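Local coordinates for protein aminopeptidase YwaD (Bacillus subtilis, PDB 6HC6) that removes amino acids, leucine, arginine and lysine among them, from the N-termini of peptides, using a pair of zinc ions, at residues Y158-A162 against N188-V194; E294-L298 against D449-D453; N319-D323 against S371-F376. One frame throughout, in Å; residues are numbered along the deposited sequence.

Overall arrangement
Interactions 2 and 3 belong to the catalytic domain and meet at the two zinc ions: interaction 2 gives one zinc two carboxylates, interaction 3 gives the other one, and a bridging water belongs to both. Interaction 3, fully buried, ties a sheet strand to a helix, largely through amides, a hydroxyl and a carboxylate. Interaction 2 is partly buried, joining a zinc-binding loop to the C-terminal tail by carboxylates, waters and a small apolar patch. Interaction 1 lies farther out, in the PA domain, where aromatic and aliphatic groups pack a helix against a loop. It touches interaction 2 where N188 lies against E452 and D453, and S190 and G191 against F451.

Interaction 1: residues Y158-A162 against N188-V194; sequences YYEKA and NLSGNKV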
loop_
_atom_site.group_PDB
_atom_site.type_symbol
_atom_site.label_atom_id
_atom_site.label_comp_id
_atom_site.label_asym_id
_atom_site.label_seq_id
_atom_site.Cartn_x
_atom_site.Cartn_y
_atom_site.Cartn_z
ATOM N N TYR A 158 -15.779 5.847 4.801
ATOM C CA TYR A 158 -15.706 5.547 6.228
ATOM C C TYR A 158 -15.555 6.818 7.043
ATOM O O TYR A 158 -16.148 6.947 8.122
ATOM C CB TYR A 158 -14.542 4.610 6.509
ATOM C CG TYR A 158 -14.660 3.281 5.831
ATOM C CD1 TYR A 158 -15.845 2.556 5.878
ATOM C CD2 TYR A 158 -13.585 2.736 5.152
ATOM C CE1 TYR A 158 -15.951 1.321 5.271
ATOM C CE2 TYR A 158 -13.683 1.500 4.533
ATOM C CZ TYR A 158 -14.866 0.795 4.604
ATOM O OH TYR A 158 -14.960 -0.433 3.989
ATOM N N TYR A 159 -14.764 7.772 6.546
ATOM C CA TYR A 159 -14.610 9.030 7.264
ATOM C C TYR A 159 -15.949 9.750 7.397
ATOM O O TYR A 159 -16.302 10.227 8.484
ATOM C CB TYR A 159 -13.591 9.937 6.565
ATOM C CG TYR A 159 -13.541 11.285 7.227
ATOM C CD1 TYR A 159 -13.151 11.400 8.556
ATOM C CD2 TYR A 159 -13.929 12.439 6.552
ATOM C CE1 TYR A 159 -13.129 12.625 9.191
ATOM C CE2 TYR A 159 -13.902 13.677 7.177
ATOM C CZ TYR A 159 -13.499 13.761 8.499
ATOM O OH TYR A 159 -13.465 14.976 9.144
ATOM N N GLU A 160 -16.711 9.829 6.300
ATOM C CA GLU A 160 -18.005 10.511 6.336
ATOM C C GLU A 160 -18.927 9.870 7.365
ATOM O O GLU A 160 -19.626 10.570 8.109
ATOM C CB GLU A 160 -18.658 10.492 4.955
ATOM C CG GLU A 160 -18.313 11.704 4.082
ATOM C CD GLU A 160 -18.291 11.389 2.587
ATOM O OE1 GLU A 160 -17.618 12.128 1.831
ATOM O OE2 GLU A 160 -18.942 10.409 2.168
ATOM N N LYS A 161 -18.941 8.538 7.418
ATOM C CA LYS A 161 -19.750 7.848 8.416
ATOM C C LYS A 161 -19.293 8.209 9.822
ATOM O O LYS A 161 -20.110 8.565 10.680
ATOM C CB LYS A 161 -19.675 6.333 8.202
ATOM C CG LYS A 161 -20.189 5.858 6.844
ATOM C CD LYS A 161 -19.808 4.402 6.618
ATOM C CE LYS A 161 -20.254 3.921 5.237
ATOM N NZ LYS A 161 -21.724 3.705 5.145
ATOM N N ALA A 162 -17.981 8.124 10.077
ATOM C CA ALA A 162 -17.471 8.396 11.417
ATOM C C ALA A 162 -17.684 9.849 11.805
ATOM O O ALA A 162 -18.005 10.147 12.961
ATOM C CB ALA A 162 -15.989 8.040 11.509
ATOM N N ASN A 188 -10.660 2.718 6.961
ATOM C CA ASN A 188 -9.678 3.761 6.649
ATOM C C ASN A 188 -10.320 5.146 6.598
ATOM O O ASN A 188 -11.276 5.376 5.854
ATOM C CB ASN A 188 -9.013 3.426 5.308
ATOM C CG ASN A 188 -7.838 4.341 4.960
ATOM O OD1 ASN A 188 -7.816 5.527 5.302
ATOM N ND2 ASN A 188 -6.859 3.786 4.248
ATOM N N LEU A 189 -9.755 6.084 7.361
ATOM C CA LEU A 189 -10.336 7.412 7.524
ATOM C C LEU A 189 -9.751 8.454 6.568
ATOM O O LEU A 189 -9.901 9.656 6.816
ATOM C CB LEU A 189 -10.167 7.870 8.978
ATOM C CG LEU A 189 -10.963 7.015 9.975
ATOM C CD1 LEU A 189 -10.609 7.376 11.403
ATOM C CD2 LEU A 189 -12.462 7.192 9.743
ATOM N N SER A 190 -9.117 8.025 5.473
ATOM C CA SER A 190 -8.605 8.948 4.450
ATOM C C SER A 190 -7.649 9.973 5.052
ATOM O O SER A 190 -7.620 11.135 4.638
ATOM C CB SER A 190 -9.741 9.662 3.706
ATOM O OG SER A 190 -10.662 8.762 3.108
ATOM N N GLY A 191 -6.870 9.547 6.044
ATOM C CA GLY A 191 -5.906 10.421 6.680
ATOM C C GLY A 191 -6.479 11.435 7.646
ATOM O O GLY A 191 -5.715 12.242 8.192
ATOM N N ASN A 192 -7.789 11.428 7.877
ATOM C CA ASN A 192 -8.371 12.365 8.822
ATOM C C ASN A 192 -8.266 11.827 10.243
ATOM O O ASN A 192 -8.075 10.631 10.480
ATOM C CB ASN A 192 -9.830 12.639 8.479
ATOM C CG ASN A 192 -9.999 13.306 7.131
ATOM O OD1 ASN A 192 -10.308 12.652 6.135
ATOM N ND2 ASN A 192 -9.802 14.618 7.093
ATOM N N LYS A 193 -8.384 12.732 11.202
ATOM C CA LYS A 193 -8.431 12.357 12.605
ATOM C C LYS A 193 -9.872 12.411 13.086
ATOM O O LYS A 193 -10.620 13.328 12.738
ATOM C CB LYS A 193 -7.543 13.276 13.446
ATOM C CG LYS A 193 -6.081 13.222 13.033
ATOM C CD LYS A 193 -5.233 12.448 14.024
ATOM C CE LYS A 193 -3.933 13.192 14.310
ATOM N NZ LYS A 193 -3.287 12.778 15.590
ATOM N N VAL A 194 -10.268 11.396 13.848
ATOM C CA VAL A 194 -11.578 11.342 14.481
ATOM C C VAL A 194 -11.355 11.219 15.981
ATOM O O VAL A 194 -10.437 10.519 16.427
ATOM C CB VAL A 194 -12.422 10.173 13.928
ATOM C CG1 VAL A 194 -13.760 10.088 14.633
ATOM C CG2 VAL A 194 -12.637 10.348 12.433
HETATM O O HOH W 1 -12.649 7.066 4.386
#
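Y159 and A162, one turn of helix 158-167 apart, pack against the loop 188-194, with L189, N192 and V194 supplying most of the loop's side of the contact. The tight part is aromatic and aliphatic. With CG anti to the backbone N (chi1 174°), Y159 lays its ring alongside the loop, and N192 covers one face: its CB makes a CH-pi contact 3.8 Å from the ring centroid, and its amide plane is stacked only 17° from that of the ring. V194 meets the ring at the edge instead, CG2 lying 4.0 Å from Y159 CE1. The same methyl and L189 CD2 close on A162, whose CB is 4.0 Å from L189 CD2; a methyl group is all the helix presents here, which lets both aliphatic chains come near.

Toward the start of the helix the packing gives way to water. Y159 N, in the first turn, has no carbonyl four residues earlier to bond within the helix, and it donates to a water that in turn donates to N188 O at 2.6 Å and accepts from S190 OG. N188 O also lies in the ring plane of Y158, at its edge, 3.4 Å from Y158 CB. The loop keeps its own shape: N188 OD1 takes the backbone N of S190 at 2.8 Å in an Asx turn, and L189 to N192 form a type I' turn, where G191 easily adopts a positive phi. K193 points away, to the exposed side.

Helix 158-167 links the neighbouring parallel strands 148-152 and 172-176, so the loop packs on the helix of a beta-alpha-beta crossover in the PA domain, on the side facing the catalytic centre.

Interaction 2: residues E294-L298 against D449-D453; sequences EELGL and DIFED. With ZN (zinc ion), chain E.
G297 and F451 bring the two irregular segments closest, their CA atoms 5.0 Å apart. E294 O accepts from both G297 N and L298 N, closing a tight turn that ends at L298, the N-cap of helix 299-306. Glycine suits its place because a CB would run into L296 O at this positive phi, and also into F451 CE2, which instead lies 3.6 Å from G297 CA. Farther along, a water accepts from E452 N and donates to E295 O, bridging backbones that do not meet directly.

The apolar part is small. L298 sets CG 3.6 Å from I450 O and crosses I450 obliquely, CD1 against CG2, while I450 CG2 also lies over one face of its neighbour F451. Cutting L298 back to an alanine would probably open a gap between I450 and the residues V374 and P375, which its branches also touch, and leave I450 CG2 without its methyl partner.

The acidic part gathers round zinc. E295 chelates the ion with both oxygens, OE2 at 2.2 Å, its chain bent at chi2 to turn the carboxylate inward; E452 reaches across extended and binds with OE1 alone, at 2.3 Å. Their carboxylate planes are 70° apart, and Y400 OH bonds E452 OE1 as well. The other oxygen, E452 OE2, and E294 OE2 each accept from the zinc-bound water, the latter at 2.7 Å. D262 and H401 complete this half of the two-zinc site of an M28 aminopeptidase; in this structure the C-terminal tail adds E452 as a further ligand.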
loop_
_atom_site.group_PDB
_atom_site.type_symbol
_atom_site.label_atom_id
_atom_site.label_comp_id
_atom_site.label_asym_id
_atom_site.label_seq_id
_atom_site.Cartn_x
_atom_site.Cartn_y
_atom_site.Cartn_z
ATOM N N GLU A 294 3.428 2.267 3.177
ATOM C CA GLU A 294 2.540 2.681 2.087
ATOM C C GLU A 294 1.068 2.440 2.412
ATOM O O GLU A 294 0.199 3.181 1.936
ATOM C CB GLU A 294 2.908 1.927 0.815
ATOM C CG GLU A 294 2.127 2.326 -0.445
ATOM C CD GLU A 294 0.767 1.668 -0.572
ATOM O OE1 GLU A 294 -0.083 2.222 -1.304
ATOM O OE2 GLU A 294 0.532 0.627 0.078
ATOM N N GLU A 295 0.764 1.398 3.182
ATOM C CA GLU A 295 -0.629 1.024 3.358
ATOM C C GLU A 295 -1.360 2.005 4.255
ATOM O O GLU A 295 -2.592 1.986 4.292
ATOM C CB GLU A 295 -0.747 -0.407 3.920
ATOM C CG GLU A 295 -0.175 -1.518 3.011
ATOM C CD GLU A 295 -1.075 -1.852 1.795
ATOM O OE1 GLU A 295 -2.035 -1.113 1.503
ATOM O OE2 GLU A 295 -0.786 -2.855 1.119
ATOM N N LEU A 296 -0.630 2.869 4.949
ATOM C CA LEU A 296 -1.224 3.895 5.787
ATOM C C LEU A 296 -1.475 5.186 5.031
ATOM O O LEU A 296 -1.905 6.169 5.644
ATOM C CB LEU A 296 -0.320 4.174 6.987
ATOM C CG LEU A 296 -0.148 3.017 7.967
ATOM C CD1 LEU A 296 0.750 3.492 9.105
ATOM C CD2 LEU A 296 -1.521 2.633 8.519
ATOM N N GLY A 297 -1.193 5.219 3.730
ATOM C CA GLY A 297 -1.421 6.425 2.958
ATOM C C GLY A 297 -0.144 6.986 2.354
ATOM O O GLY A 297 0.075 8.202 2.376
ATOM N N LEU A 298 0.706 6.112 1.811
ATOM C CA LEU A 298 1.910 6.538 1.101
ATOM C C LEU A 298 2.869 7.274 2.030
ATOM O O LEU A 298 3.520 8.232 1.628
ATOM C CB LEU A 298 1.564 7.430 -0.103
ATOM C CG LEU A 298 0.364 7.003 -0.939
ATOM C CD1 LEU A 298 0.211 7.894 -2.182
ATOM C CD2 LEU A 298 0.518 5.517 -1.331
ATOM N N ASP A 449 -7.215 8.887 -4.588
ATOM C CA ASP A 449 -5.996 8.572 -5.316
ATOM C C ASP A 449 -4.785 8.444 -4.402
ATOM O O ASP A 449 -3.679 8.213 -4.890
ATOM C CB ASP A 449 -5.731 9.626 -6.392
ATOM C CG ASP A 449 -6.642 9.462 -7.599
ATOM O OD1 ASP A 449 -6.953 8.305 -7.970
ATOM O OD2 ASP A 449 -7.053 10.492 -8.171
ATOM N N ILE A 450 -4.963 8.580 -3.092
ATOM C CA ILE A 450 -3.882 8.405 -2.132
ATOM C C ILE A 450 -4.055 7.117 -1.343
ATOM O O ILE A 450 -3.129 6.315 -1.227
ATOM C CB ILE A 450 -3.773 9.617 -1.183
ATOM C CG1 ILE A 450 -3.344 10.853 -1.971
ATOM C CG2 ILE A 450 -2.775 9.296 -0.062
ATOM C CD1 ILE A 450 -3.449 12.128 -1.199
ATOM N N PHE A 451 -5.244 6.905 -0.794
ATOM C CA PHE A 451 -5.495 5.807 0.122
ATOM C C PHE A 451 -6.141 4.626 -0.598
ATOM O O PHE A 451 -6.677 4.755 -1.702
ATOM C CB PHE A 451 -6.381 6.283 1.274
ATOM C CG PHE A 451 -5.806 7.441 2.030
ATOM C CD1 PHE A 451 -6.093 8.742 1.659
ATOM C CD2 PHE A 451 -4.946 7.223 3.100
ATOM C CE1 PHE A 451 -5.551 9.810 2.347
ATOM C CE2 PHE A 451 -4.393 8.292 3.785
ATOM C CZ PHE A 451 -4.696 9.582 3.407
ATOM N N GLU A 452 -6.063 3.462 0.046
ATOM C CA GLU A 452 -6.746 2.249 -0.377
ATOM C C GLU A 452 -7.859 1.943 0.615
ATOM O O GLU A 452 -7.725 2.220 1.811
ATOM C CB GLU A 452 -5.773 1.067 -0.459
ATOM C CG GLU A 452 -4.593 1.352 -1.394
ATOM C CD GLU A 452 -3.495 0.297 -1.354
ATOM O OE1 GLU A 452 -3.776 -0.894 -1.067
ATOM O OE2 GLU A 452 -2.337 0.662 -1.654
ATOM N N ASP A 453 -8.965 1.396 0.112
ATOM C CA ASP A 453 -10.070 0.930 0.953
ATOM C C ASP A 453 -10.604 2.041 1.866
ATOM O O ASP A 453 -10.605 1.915 3.092
ATOM C CB ASP A 453 -9.642 -0.278 1.801
ATOM C CG ASP A 453 -9.332 -1.514 0.974
ATOM O OD1 ASP A 453 -9.736 -1.568 -0.210
ATOM O OD2 ASP A 453 -8.695 -2.445 1.528
HETATM ZN ZN ZN E . -2.360 -2.521 -0.342
HETATM O O HOH W 2 -0.778 -1.235 -1.418
HETATM O O HOH W 3 -2.216 4.238 0.353
HETATM O O HOH W 4 -4.233 3.537 2.184
#

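Interaction 3: residues N319-D323 against S371-F376; sequences NFNLD and SDHVPF. With ZN (zinc ion), chain D.
The first and second shells of a zinc site meet here: D323, just past the end of strand 316-322, binds the metal, and S371, just ahead of helix 373-378, holds D323. D323 chelates its zinc with both oxygens, OD1 at 2.1 Å, beside two waters, one of them shared with the second zinc; H250 and D262 complete the site. With OG anti to its backbone N (chi1 -166°), S371 turns its hydroxyl to the strand and donates to D323 OD2 at 2.7 Å. It uses the anti lone pair of that oxygen and so helps fix the rotation of the carboxylate. In turn S371 OG accepts a weak bond from N321 ND2 at 2.9 Å, bent to 129°.

An amide suits N321 because it both gives and accepts: ND2 also donates to N385, while OD1 bonds T248 and accepts from a water, at 2.8 Å, that donates to D372 OD1 too. Two residues back, N319 lies flat over F376, the amide and ring planes 23° apart and CG 3.6 Å above the ring, toward its rim. Its ND2 bonds T248, but OD1, only 3.3 Å from H373 CA, is buried with no polar partner in the model.

Strand alternation sends N319, N321 and D323 to the helix side, whereas L322 faces V269, M270 and M273 of helix 260-277 on the other face of the sheet. Strand 316-322 runs between parallel strands 244-250 and 382-389, and helix 373-378 rests over it with P375 and F376 against V305 of helix 299-306.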
loop_
_atom_site.group_PDB
_atom_site.type_symbol
_atom_site.label_atom_id
_atom_site.label_comp_id
_atom_site.label_asym_id
_atom_site.label_seq_id
_atom_site.Cartn_x
_atom_site.Cartn_y
_atom_site.Cartn_z
ATOM N N ASN A 319 10.059 7.959 -12.302
ATOM C CA ASN A 319 9.840 6.984 -11.235
ATOM C C ASN A 319 9.070 5.801 -11.810
ATOM O O ASN A 319 7.950 5.970 -12.302
ATOM C CB ASN A 319 9.054 7.606 -10.067
ATOM C CG ASN A 319 8.442 6.560 -9.151
ATOM O OD1 ASN A 319 7.242 6.585 -8.873
ATOM N ND2 ASN A 319 9.266 5.627 -8.686
ATOM N N PHE A 320 9.669 4.610 -11.759
ATOM C CA PHE A 320 8.983 3.356 -12.079
ATOM C C PHE A 320 8.601 2.699 -10.760
ATOM O O PHE A 320 9.479 2.211 -10.039
ATOM C CB PHE A 320 9.892 2.404 -12.860
ATOM C CG PHE A 320 10.327 2.908 -14.188
ATOM C CD1 PHE A 320 11.359 3.827 -14.290
ATOM C CD2 PHE A 320 9.724 2.431 -15.354
ATOM C CE1 PHE A 320 11.783 4.289 -15.532
ATOM C CE2 PHE A 320 10.150 2.885 -16.597
ATOM C CZ PHE A 320 11.166 3.814 -16.683
ATOM N N ASN A 321 7.310 2.681 -10.434
ATOM C CA ASN A 321 6.853 2.086 -9.184
ATOM C C ASN A 321 6.227 0.727 -9.477
ATOM O O ASN A 321 5.416 0.600 -10.397
ATOM C CB ASN A 321 5.850 2.997 -8.467
ATOM C CG ASN A 321 5.453 2.457 -7.094
ATOM O OD1 ASN A 321 6.253 2.458 -6.161
ATOM N ND2 ASN A 321 4.226 1.992 -6.974
ATOM N N LEU A 322 6.615 -0.288 -8.699
ATOM C CA LEU A 322 6.148 -1.663 -8.872
ATOM C C LEU A 322 5.270 -2.051 -7.689
ATOM O O LEU A 322 5.752 -2.106 -6.557
ATOM C CB LEU A 322 7.341 -2.613 -8.970
ATOM C CG LEU A 322 8.401 -2.103 -9.953
ATOM C CD1 LEU A 322 9.672 -2.921 -9.876
ATOM C CD2 LEU A 322 7.819 -2.153 -11.341
ATOM N N ASP A 323 3.993 -2.339 -7.940
ATOM C CA ASP A 323 3.081 -2.670 -6.841
ATOM C C ASP A 323 2.050 -3.655 -7.375
ATOM O O ASP A 323 1.146 -3.256 -8.112
ATOM C CB ASP A 323 2.419 -1.402 -6.278
ATOM C CG ASP A 323 1.643 -1.635 -4.980
ATOM O OD1 ASP A 323 1.463 -2.780 -4.563
ATOM O OD2 ASP A 323 1.199 -0.643 -4.346
ATOM N N SER A 371 -0.663 4.428 -4.918
ATOM C CA SER A 371 0.609 3.768 -4.646
ATOM C C SER A 371 1.695 4.827 -4.673
ATOM O O SER A 371 1.421 6.018 -4.829
ATOM C CB SER A 371 0.907 2.635 -5.634
ATOM O OG SER A 371 1.974 1.842 -5.113
ATOM N N ASP A 372 2.939 4.388 -4.528
ATOM C CA ASP A 372 4.017 5.310 -4.216
ATOM C C ASP A 372 4.465 6.160 -5.398
ATOM O O ASP A 372 5.299 7.047 -5.213
ATOM C CB ASP A 372 5.195 4.520 -3.645
ATOM C CG ASP A 372 4.873 3.931 -2.288
ATOM O OD1 ASP A 372 5.022 2.708 -2.147
ATOM O OD2 ASP A 372 4.478 4.690 -1.363
ATOM N N HIS A 373 3.926 5.940 -6.595
ATOM C CA HIS A 373 4.195 6.877 -7.675
ATOM C C HIS A 373 3.518 8.219 -7.442
ATOM O O HIS A 373 3.888 9.204 -8.083
ATOM C CB HIS A 373 3.717 6.299 -9.006
ATOM C CG HIS A 373 2.241 6.055 -9.060
ATOM N ND1 HIS A 373 1.586 5.232 -8.166
ATOM C CD2 HIS A 373 1.292 6.517 -9.909
ATOM C CE1 HIS A 373 0.299 5.203 -8.461
ATOM N NE2 HIS A 373 0.093 5.979 -9.512
ATOM N N VAL A 374 2.541 8.283 -6.545
ATOM C CA VAL A 374 1.698 9.473 -6.459
ATOM C C VAL A 374 2.497 10.649 -5.906
ATOM O O VAL A 374 2.402 11.745 -6.466
ATOM C CB VAL A 374 0.429 9.208 -5.630
ATOM C CG1 VAL A 374 -0.307 10.515 -5.339
ATOM C CG2 VAL A 374 -0.492 8.239 -6.371
ATOM N N PRO A 375 3.273 10.509 -4.821
ATOM C CA PRO A 375 4.066 11.669 -4.370
ATOM C C PRO A 375 5.048 12.169 -5.416
ATOM O O PRO A 375 5.316 13.380 -5.479
ATOM C CB PRO A 375 4.785 11.131 -3.123
ATOM C CG PRO A 375 3.871 10.093 -2.607
ATOM C CD PRO A 375 3.301 9.426 -3.828
ATOM N N PHE A 376 5.605 11.275 -6.234
ATOM C CA PHE A 376 6.473 11.723 -7.320
ATOM C C PHE A 376 5.691 12.563 -8.314
ATOM O O PHE A 376 6.134 13.643 -8.717
ATOM C CB PHE A 376 7.114 10.519 -8.010
ATOM C CG PHE A 376 8.189 9.870 -7.196
ATOM C CD1 PHE A 376 9.498 10.343 -7.249
ATOM C CD2 PHE A 376 7.887 8.819 -6.343
ATOM C CE1 PHE A 376 10.493 9.757 -6.493
ATOM C CE2 PHE A 376 8.878 8.228 -5.570
ATOM C CZ PHE A 376 10.194 8.696 -5.654
HETATM ZN ZN ZN D . 0.408 -2.094 -2.876
HETATM O O HOH W 5 5.007 0.928 -4.125
HETATM O O HOH W 6 -1.326 -1.843 -3.835
HETATM O O HOH W 2 -0.778 -1.235 -1.418
#